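Local coordinates for protein aryl acylamidase (bacterium CSBL00001, PDB 4YJ6) that probably hydrolyses the amide bond of N-acylated aryl amines, as an aryl acylamidase of the amidase signature family, at residues A[152-157]-A[194-199]; A[45-50]-A[168-173]; A[277-282]-A[309-314]. One frame throughout, in Å; residues are numbered along the deposited sequence.

Contact 1 of 3, residues A[152-157]-A[194-199]; sequences NPFNLD and WTNTYG
An Asx turn headed by N152 meets the C-terminal end of helix 190-195, where N196 adopts positive phi in a Schellman motif. N152 OD1 accepts from F154 N at 2.9 Å, which makes the Asx turn. N152 ND2 donates across the contact to W194 O at 2.9 Å. That bond is almost straight, with an N-H...O angle of 174°. W194 O lies close to the plane of the N152 amide, but ND2 sits above the plane of the W194 carbonyl rather than on a lone pair. N152 ND2 also donates to N159 O, so two backbone carbonyls and one backbone N-H fix how the amide is turned.

T195 CG2 packs beside N152 ND2, at 4.0 Å, and near P153 CD. The F154 ring comes obliquely onto the helix end. F154 CZ lies 3.5 Å from N196 CB, and F154 CE2 lies 3.4 Å from T195 O. CG of F154 stands anti to its carbonyl carbon (chi1 -82°), which carries the ring to N196. The N196 amide plane is turned 68° from the ring. N196 ND2 donates to W483 O, and I489 and P490 of helix 488-491 also pack on F154. The backbone bond from N155 N to N152 O closes a type I beta turn from N152 to N155, overlapping the Asx turn. Both turns thus dock on a helix C-terminus ended by a Schellman motif.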
# COMPACT_ATOMS: atom_id res chain seq x y z
N ASN A 152 6.59 -12.00 7.24
CA ASN A 152 5.35 -12.43 6.64
C ASN A 152 4.57 -13.36 7.56
O ASN A 152 5.11 -14.41 7.93
CB ASN A 152 5.69 -13.18 5.33
CG ASN A 152 4.52 -13.24 4.41
OD1 ASN A 152 3.43 -13.64 4.81
ND2 ASN A 152 4.71 -12.79 3.16
N PRO A 153 3.31 -13.00 7.93
CA PRO A 153 2.53 -13.89 8.80
C PRO A 153 2.33 -15.28 8.22
O PRO A 153 2.00 -16.19 8.95
CB PRO A 153 1.17 -13.18 8.94
CG PRO A 153 1.50 -11.71 8.67
CD PRO A 153 2.56 -11.77 7.60
N PHE A 154 2.50 -15.43 6.90
CA PHE A 154 2.34 -16.77 6.31
C PHE A 154 3.58 -17.65 6.50
O PHE A 154 3.51 -18.87 6.35
CB PHE A 154 1.98 -16.65 4.82
CG PHE A 154 0.53 -16.41 4.61
CD1 PHE A 154 -0.32 -17.44 4.26
CD2 PHE A 154 0.01 -15.15 4.84
CE1 PHE A 154 -1.67 -17.21 4.13
CE2 PHE A 154 -1.32 -14.91 4.72
CZ PHE A 154 -2.18 -15.92 4.37
N ASN A 155 4.72 -17.02 6.77
CA ASN A 155 5.96 -17.72 7.08
C ASN A 155 6.99 -16.68 7.48
O ASN A 155 7.49 -15.91 6.65
CB ASN A 155 6.44 -18.56 5.87
CG ASN A 155 7.70 -19.35 6.19
OD1 ASN A 155 8.47 -18.98 7.07
ND2 ASN A 155 7.90 -20.46 5.48
N LEU A 156 7.30 -16.60 8.77
CA LEU A 156 8.16 -15.52 9.27
C LEU A 156 9.59 -15.53 8.72
O LEU A 156 10.32 -14.59 8.91
CB LEU A 156 8.17 -15.47 10.82
CG LEU A 156 6.94 -14.79 11.46
CD1 LEU A 156 5.66 -15.49 11.06
CD2 LEU A 156 7.10 -14.84 12.96
N ASP A 157 10.00 -16.60 8.04
CA ASP A 157 11.32 -16.60 7.40
C ASP A 157 11.32 -15.69 6.18
O ASP A 157 12.38 -15.36 5.66
CB ASP A 157 11.70 -18.03 6.95
CG ASP A 157 12.01 -18.97 8.12
OD1 ASP A 157 12.36 -18.47 9.21
OD2 ASP A 157 11.91 -20.20 7.92
N TRP A 194 1.87 -10.11 -1.36
CA TRP A 194 2.63 -11.14 -0.63
C TRP A 194 1.99 -11.61 0.68
O TRP A 194 2.54 -12.51 1.30
CB TRP A 194 4.04 -10.62 -0.32
CG TRP A 194 5.01 -10.71 -1.47
CD1 TRP A 194 4.74 -11.15 -2.75
CD2 TRP A 194 6.40 -10.35 -1.45
NE1 TRP A 194 5.89 -11.08 -3.51
CE2 TRP A 194 6.92 -10.61 -2.75
CE3 TRP A 194 7.26 -9.85 -0.46
CZ2 TRP A 194 8.24 -10.36 -3.09
CZ3 TRP A 194 8.59 -9.61 -0.80
CH2 TRP A 194 9.06 -9.86 -2.11
N THR A 195 0.90 -10.99 1.14
CA THR A 195 0.30 -11.35 2.44
C THR A 195 -1.18 -11.72 2.38
O THR A 195 -1.85 -11.79 3.41
CB THR A 195 0.46 -10.21 3.49
OG1 THR A 195 -0.17 -9.04 2.97
CG2 THR A 195 1.92 -9.93 3.75
N ASN A 196 -1.70 -12.00 1.18
CA ASN A 196 -3.09 -12.45 1.06
C ASN A 196 -4.04 -11.37 1.56
O ASN A 196 -5.08 -11.68 2.11
CB ASN A 196 -3.35 -13.77 1.87
CG ASN A 196 -4.59 -14.49 1.44
OD1 ASN A 196 -4.70 -14.89 0.28
ND2 ASN A 196 -5.52 -14.71 2.36
N THR A 197 -3.68 -10.10 1.38
CA THR A 197 -4.60 -9.02 1.73
C THR A 197 -4.97 -8.19 0.51
O THR A 197 -4.38 -8.33 -0.56
CB THR A 197 -4.02 -8.15 2.85
OG1 THR A 197 -2.69 -7.75 2.52
CG2 THR A 197 -3.99 -8.97 4.18
N TYR A 198 -6.02 -7.39 0.67
CA TYR A 198 -6.53 -6.58 -0.44
C TYR A 198 -5.96 -5.18 -0.33
O TYR A 198 -6.14 -4.51 0.70
CB TYR A 198 -8.04 -6.57 -0.34
CG TYR A 198 -8.72 -5.77 -1.44
CD1 TYR A 198 -8.74 -6.23 -2.77
CD2 TYR A 198 -9.35 -4.56 -1.16
CE1 TYR A 198 -9.38 -5.52 -3.76
CE2 TYR A 198 -9.98 -3.82 -2.15
CZ TYR A 198 -9.99 -4.30 -3.45
OH TYR A 198 -10.61 -3.59 -4.42
N GLY A 199 -5.28 -4.72 -1.37
CA GLY A 199 -4.64 -3.42 -1.32
C GLY A 199 -5.25 -2.54 -2.38
O GLY A 199 -5.15 -2.86 -3.56

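Contact 2 of 3, residues A[45-50]-A[168-173]; sequences LNAVVY and AALVAD
L45 reaches helix 165-172 at its C-terminal end, where D173 follows the last helical residue. CD1 is the touching branch. L45 CD1 lies 3.5 Å from D173 OD2 and also touches D173 CB and A169 O. The leucine thus covers the aliphatic part of the aspartate as well as one carboxylate oxygen. The carboxylate is not left to this apolar neighbour: D173 OD2 forms salt bridges to R41 and R493. These two arginines would be expected to stabilise its negative charge.

N46 comes next, and its positive phi turns the chain at the end of helix 27-45. The chain then brings A47 in, with its CB toward the helix. A47 has its CA 6.4 Å from the CA of A169, the nearest pair of the two backbones. A47 CB lies 4.1 Å from A169 CB and 3.8 Å from L170 CG. The small methyl groups of the two alanines let the backbones come this near.

V48 starts strand 48-51 and adds the last contact. V48 CG2 meets L170 CD1 at 3.9 Å, and the two side chains run at about a right angle. CG of L170 is anti to its own carbonyl carbon (chi1 -67°), and from there CD2 turns to A47, while CD1 meets V48. L82 of strand 80-84 also touches V48 and L170. The contact is largely apolar packing of the helix on the turn that leads into the edge strand of a mixed three-stranded sheet, and on that strand's first residue.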
# COMPACT_ATOMS: atom_id res chain seq x y z
N LEU A 45 6.36 -10.60 14.07
CA LEU A 45 6.16 -9.86 12.83
C LEU A 45 7.02 -8.62 12.70
O LEU A 45 7.44 -8.29 11.60
CB LEU A 45 4.70 -9.42 12.69
CG LEU A 45 3.62 -10.49 12.75
CD1 LEU A 45 2.30 -9.74 12.66
CD2 LEU A 45 3.80 -11.58 11.65
N ASN A 46 7.25 -7.89 13.79
CA ASN A 46 8.04 -6.66 13.78
C ASN A 46 7.43 -5.66 12.81
O ASN A 46 8.14 -5.05 12.01
CB ASN A 46 9.52 -6.95 13.44
CG ASN A 46 10.45 -5.77 13.68
OD1 ASN A 46 10.35 -5.04 14.68
ND2 ASN A 46 11.41 -5.59 12.76
N ALA A 47 6.12 -5.49 12.92
CA ALA A 47 5.37 -4.58 12.05
C ALA A 47 5.20 -3.19 12.68
O ALA A 47 5.13 -2.20 11.98
CB ALA A 47 3.98 -5.20 11.73
N VAL A 48 5.14 -3.12 14.00
CA VAL A 48 4.87 -1.84 14.68
C VAL A 48 6.16 -1.14 15.05
O VAL A 48 7.07 -1.76 15.61
CB VAL A 48 3.98 -2.09 15.94
CG1 VAL A 48 3.77 -0.79 16.74
CG2 VAL A 48 2.66 -2.72 15.54
N VAL A 49 6.28 0.14 14.71
CA VAL A 49 7.47 0.89 15.03
C VAL A 49 7.21 2.03 16.01
O VAL A 49 8.17 2.60 16.56
CB VAL A 49 8.16 1.45 13.75
CG1 VAL A 49 8.57 0.29 12.86
CG2 VAL A 49 7.23 2.43 12.99
N TYR A 50 5.96 2.38 16.24
CA TYR A 50 5.61 3.38 17.28
C TYR A 50 4.27 2.98 17.87
O TYR A 50 3.35 2.60 17.13
CB TYR A 50 5.49 4.80 16.68
CG TYR A 50 5.00 5.83 17.67
CD1 TYR A 50 5.77 6.16 18.78
CD2 TYR A 50 3.77 6.48 17.49
CE1 TYR A 50 5.33 7.09 19.69
CE2 TYR A 50 3.32 7.44 18.42
CZ TYR A 50 4.13 7.73 19.50
OH TYR A 50 3.73 8.67 20.43
N ALA A 168 0.53 -4.23 5.96
CA ALA A 168 -0.02 -5.45 5.44
C ALA A 168 0.11 -6.60 6.46
O ALA A 168 -0.80 -7.39 6.59
CB ALA A 168 0.65 -5.85 4.12
N ALA A 169 1.24 -6.68 7.15
CA ALA A 169 1.49 -7.78 8.09
C ALA A 169 0.45 -7.75 9.23
O ALA A 169 -0.12 -8.76 9.60
CB ALA A 169 2.94 -7.71 8.65
N LEU A 170 0.17 -6.57 9.77
CA LEU A 170 -0.85 -6.49 10.82
C LEU A 170 -2.21 -6.93 10.32
O LEU A 170 -2.92 -7.65 11.03
CB LEU A 170 -0.95 -5.07 11.40
CG LEU A 170 0.28 -4.61 12.18
CD1 LEU A 170 0.04 -3.17 12.72
CD2 LEU A 170 0.57 -5.56 13.34
N VAL A 171 -2.60 -6.52 9.11
CA VAL A 171 -3.89 -6.89 8.58
C VAL A 171 -3.93 -8.39 8.26
O VAL A 171 -4.93 -9.04 8.55
CB VAL A 171 -4.22 -6.04 7.31
CG1 VAL A 171 -5.52 -6.53 6.61
CG2 VAL A 171 -4.32 -4.55 7.75
N ALA A 172 -2.85 -8.92 7.69
CA ALA A 172 -2.82 -10.33 7.33
C ALA A 172 -2.82 -11.24 8.55
O ALA A 172 -3.26 -12.40 8.46
CB ALA A 172 -1.60 -10.64 6.44
N ASP A 173 -2.37 -10.71 9.68
CA ASP A 173 -2.29 -11.49 10.92
C ASP A 173 -3.54 -11.27 11.77
O ASP A 173 -3.63 -11.79 12.89
CB ASP A 173 -1.02 -11.13 11.70
CG ASP A 173 -0.58 -12.24 12.67
OD1 ASP A 173 -0.65 -13.42 12.28
OD2 ASP A 173 -0.18 -11.93 13.81

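Contact 3 of 3, residues A[277-282]-A[309-314]; sequences YGVFPV and LGIPYS
This is a partly buried, mainly apolar contact between two loops, bridged by one water. Each loop follows a strand and leads into a helix. Residues 277-282 join strand 270-273 to helix 284-299, and residues 309-314 join strand 303-306 to helix 315-339. The two strands are parallel neighbours in the eight-stranded sheet, so the loops leave it side by side.

Y277 and L309 begin the contact. Their side chains run alongside each other and point the same way. L309 CD2 approaches the edge of the tyrosine ring, near its plane, at 4.1 Å from Y277 CD1. The ring is therefore touched at its rim and not stacked on by the leucine.

I311 comes next. I311 CD1 lies 3.9 Å from Y277 O and 4.3 Å from Y277 CB, so the tip of the isoleucine covers the base of the tyrosine. Water 1 lies between the same two residues. It donates to Y277 O at 2.6 Å and accepts from I311 N at 2.9 Å. It thus satisfies a carbonyl and an amide that do not bond to each other directly.

V279 closes the contact from the first loop through one methyl, CG1. This branch stands anti to the valine carbonyl carbon (chi1 -64°), which places it against the second loop. V279 CG1 packs 4.0 Å from I311 CB and 3.6 Å from Y313 O. A single methyl therefore meets both a side chain and the backbone of the second loop.

S314 caps the N-terminus of helix 315-339. M318 of that helix touches both V279 and I311. On the sheet side, L459 and I461 of strand 454-462 pack on Y277, while Y313 rests on helix 368-389.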
# COMPACT_ATOMS: atom_id res chain seq x y z
N TYR A 277 2.82 -7.86 -18.89
CA TYR A 277 2.80 -6.58 -19.60
C TYR A 277 3.72 -6.56 -20.81
O TYR A 277 4.13 -5.49 -21.28
CB TYR A 277 3.19 -5.41 -18.66
CG TYR A 277 2.31 -5.23 -17.43
CD1 TYR A 277 1.16 -4.42 -17.48
CD2 TYR A 277 2.64 -5.79 -16.23
CE1 TYR A 277 0.36 -4.19 -16.33
CE2 TYR A 277 1.86 -5.54 -15.05
CZ TYR A 277 0.71 -4.75 -15.12
OH TYR A 277 -0.05 -4.53 -13.97
N GLY A 278 4.01 -7.76 -21.33
CA GLY A 278 4.86 -7.90 -22.50
C GLY A 278 6.33 -7.61 -22.31
O GLY A 278 7.11 -7.75 -23.27
N VAL A 279 6.73 -7.16 -21.12
CA VAL A 279 8.11 -6.72 -20.91
C VAL A 279 8.79 -7.27 -19.65
O VAL A 279 10.00 -7.17 -19.56
CB VAL A 279 8.24 -5.17 -20.84
CG1 VAL A 279 7.84 -4.55 -22.17
CG2 VAL A 279 7.35 -4.61 -19.74
N PHE A 280 8.04 -7.81 -18.68
CA PHE A 280 8.69 -8.30 -17.44
C PHE A 280 8.91 -9.81 -17.47
O PHE A 280 8.09 -10.55 -18.00
CB PHE A 280 7.82 -8.06 -16.21
CG PHE A 280 7.59 -6.60 -15.88
CD1 PHE A 280 6.47 -5.94 -16.40
CD2 PHE A 280 8.47 -5.90 -15.07
CE1 PHE A 280 6.23 -4.60 -16.09
CE2 PHE A 280 8.26 -4.55 -14.76
CZ PHE A 280 7.13 -3.91 -15.26
N PRO A 281 10.02 -10.26 -16.84
CA PRO A 281 10.17 -11.69 -16.56
C PRO A 281 9.34 -12.07 -15.35
O PRO A 281 9.51 -11.43 -14.32
CB PRO A 281 11.66 -11.83 -16.30
CG PRO A 281 12.06 -10.48 -15.66
CD PRO A 281 11.19 -9.47 -16.41
N VAL A 282 8.42 -13.02 -15.47
CA VAL A 282 7.52 -13.34 -14.37
C VAL A 282 7.61 -14.81 -14.06
O VAL A 282 7.55 -15.64 -14.98
CB VAL A 282 6.06 -13.00 -14.75
CG1 VAL A 282 5.08 -13.41 -13.64
CG2 VAL A 282 5.98 -11.49 -15.06
N LEU A 309 0.02 -4.61 -24.45
CA LEU A 309 0.12 -3.17 -24.25
C LEU A 309 1.05 -2.48 -25.24
O LEU A 309 0.91 -1.29 -25.49
CB LEU A 309 0.63 -2.87 -22.84
CG LEU A 309 -0.51 -2.70 -21.85
CD1 LEU A 309 -1.10 -4.10 -21.54
CD2 LEU A 309 -0.00 -2.01 -20.61
N GLY A 310 2.00 -3.23 -25.80
CA GLY A 310 2.92 -2.64 -26.75
C GLY A 310 3.91 -1.63 -26.18
O GLY A 310 4.33 -0.69 -26.87
N ILE A 311 4.32 -1.83 -24.93
CA ILE A 311 5.30 -0.94 -24.30
C ILE A 311 6.66 -1.08 -25.03
O ILE A 311 7.18 -2.18 -25.14
CB ILE A 311 5.48 -1.34 -22.82
CG1 ILE A 311 4.19 -1.01 -22.02
CG2 ILE A 311 6.68 -0.60 -22.23
CD1 ILE A 311 4.19 -1.66 -20.61
N PRO A 312 7.21 0.02 -25.57
CA PRO A 312 8.42 -0.10 -26.40
C PRO A 312 9.73 0.07 -25.64
O PRO A 312 10.82 -0.04 -26.22
CB PRO A 312 8.26 1.03 -27.41
CG PRO A 312 7.56 2.10 -26.59
CD PRO A 312 6.57 1.35 -25.72
N TYR A 313 9.62 0.30 -24.34
CA TYR A 313 10.78 0.40 -23.47
C TYR A 313 11.04 -0.96 -22.82
O TYR A 313 10.12 -1.74 -22.62
CB TYR A 313 10.52 1.45 -22.36
CG TYR A 313 10.55 2.87 -22.90
CD1 TYR A 313 9.37 3.52 -23.32
CD2 TYR A 313 11.75 3.57 -22.95
CE1 TYR A 313 9.42 4.85 -23.81
CE2 TYR A 313 11.81 4.90 -23.42
CZ TYR A 313 10.64 5.53 -23.85
OH TYR A 313 10.74 6.83 -24.33
N SER A 314 12.29 -1.24 -22.46
CA SER A 314 12.58 -2.44 -21.68
C SER A 314 12.20 -2.21 -20.21
O SER A 314 12.11 -1.07 -19.74
CB SER A 314 14.07 -2.78 -21.72
OG SER A 314 14.80 -1.81 -21.00
O HOH W 1 4.07 -4.47 -23.67

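From the N terminus, 45-50 is reached first, and contact 2 later closes a long loop of 117 residues when 168-173 arrives. Contact 1 opens at 152-157, inside that loop, and closes at 194-199, beyond it. Contacts 1 and 2 therefore cross along the chain. They also touch: P153 and T195 of contact 1 pack on A169 and on A168 and A172 of helix 165-172. That helix links the three-stranded sheet to helix 190-195. Contact 3 follows in series and spans 26 residues holding one helix and one strand. It ties two loops on the opposite side of the chain's centre from contact 2, with the two contact centres about 33 Å apart.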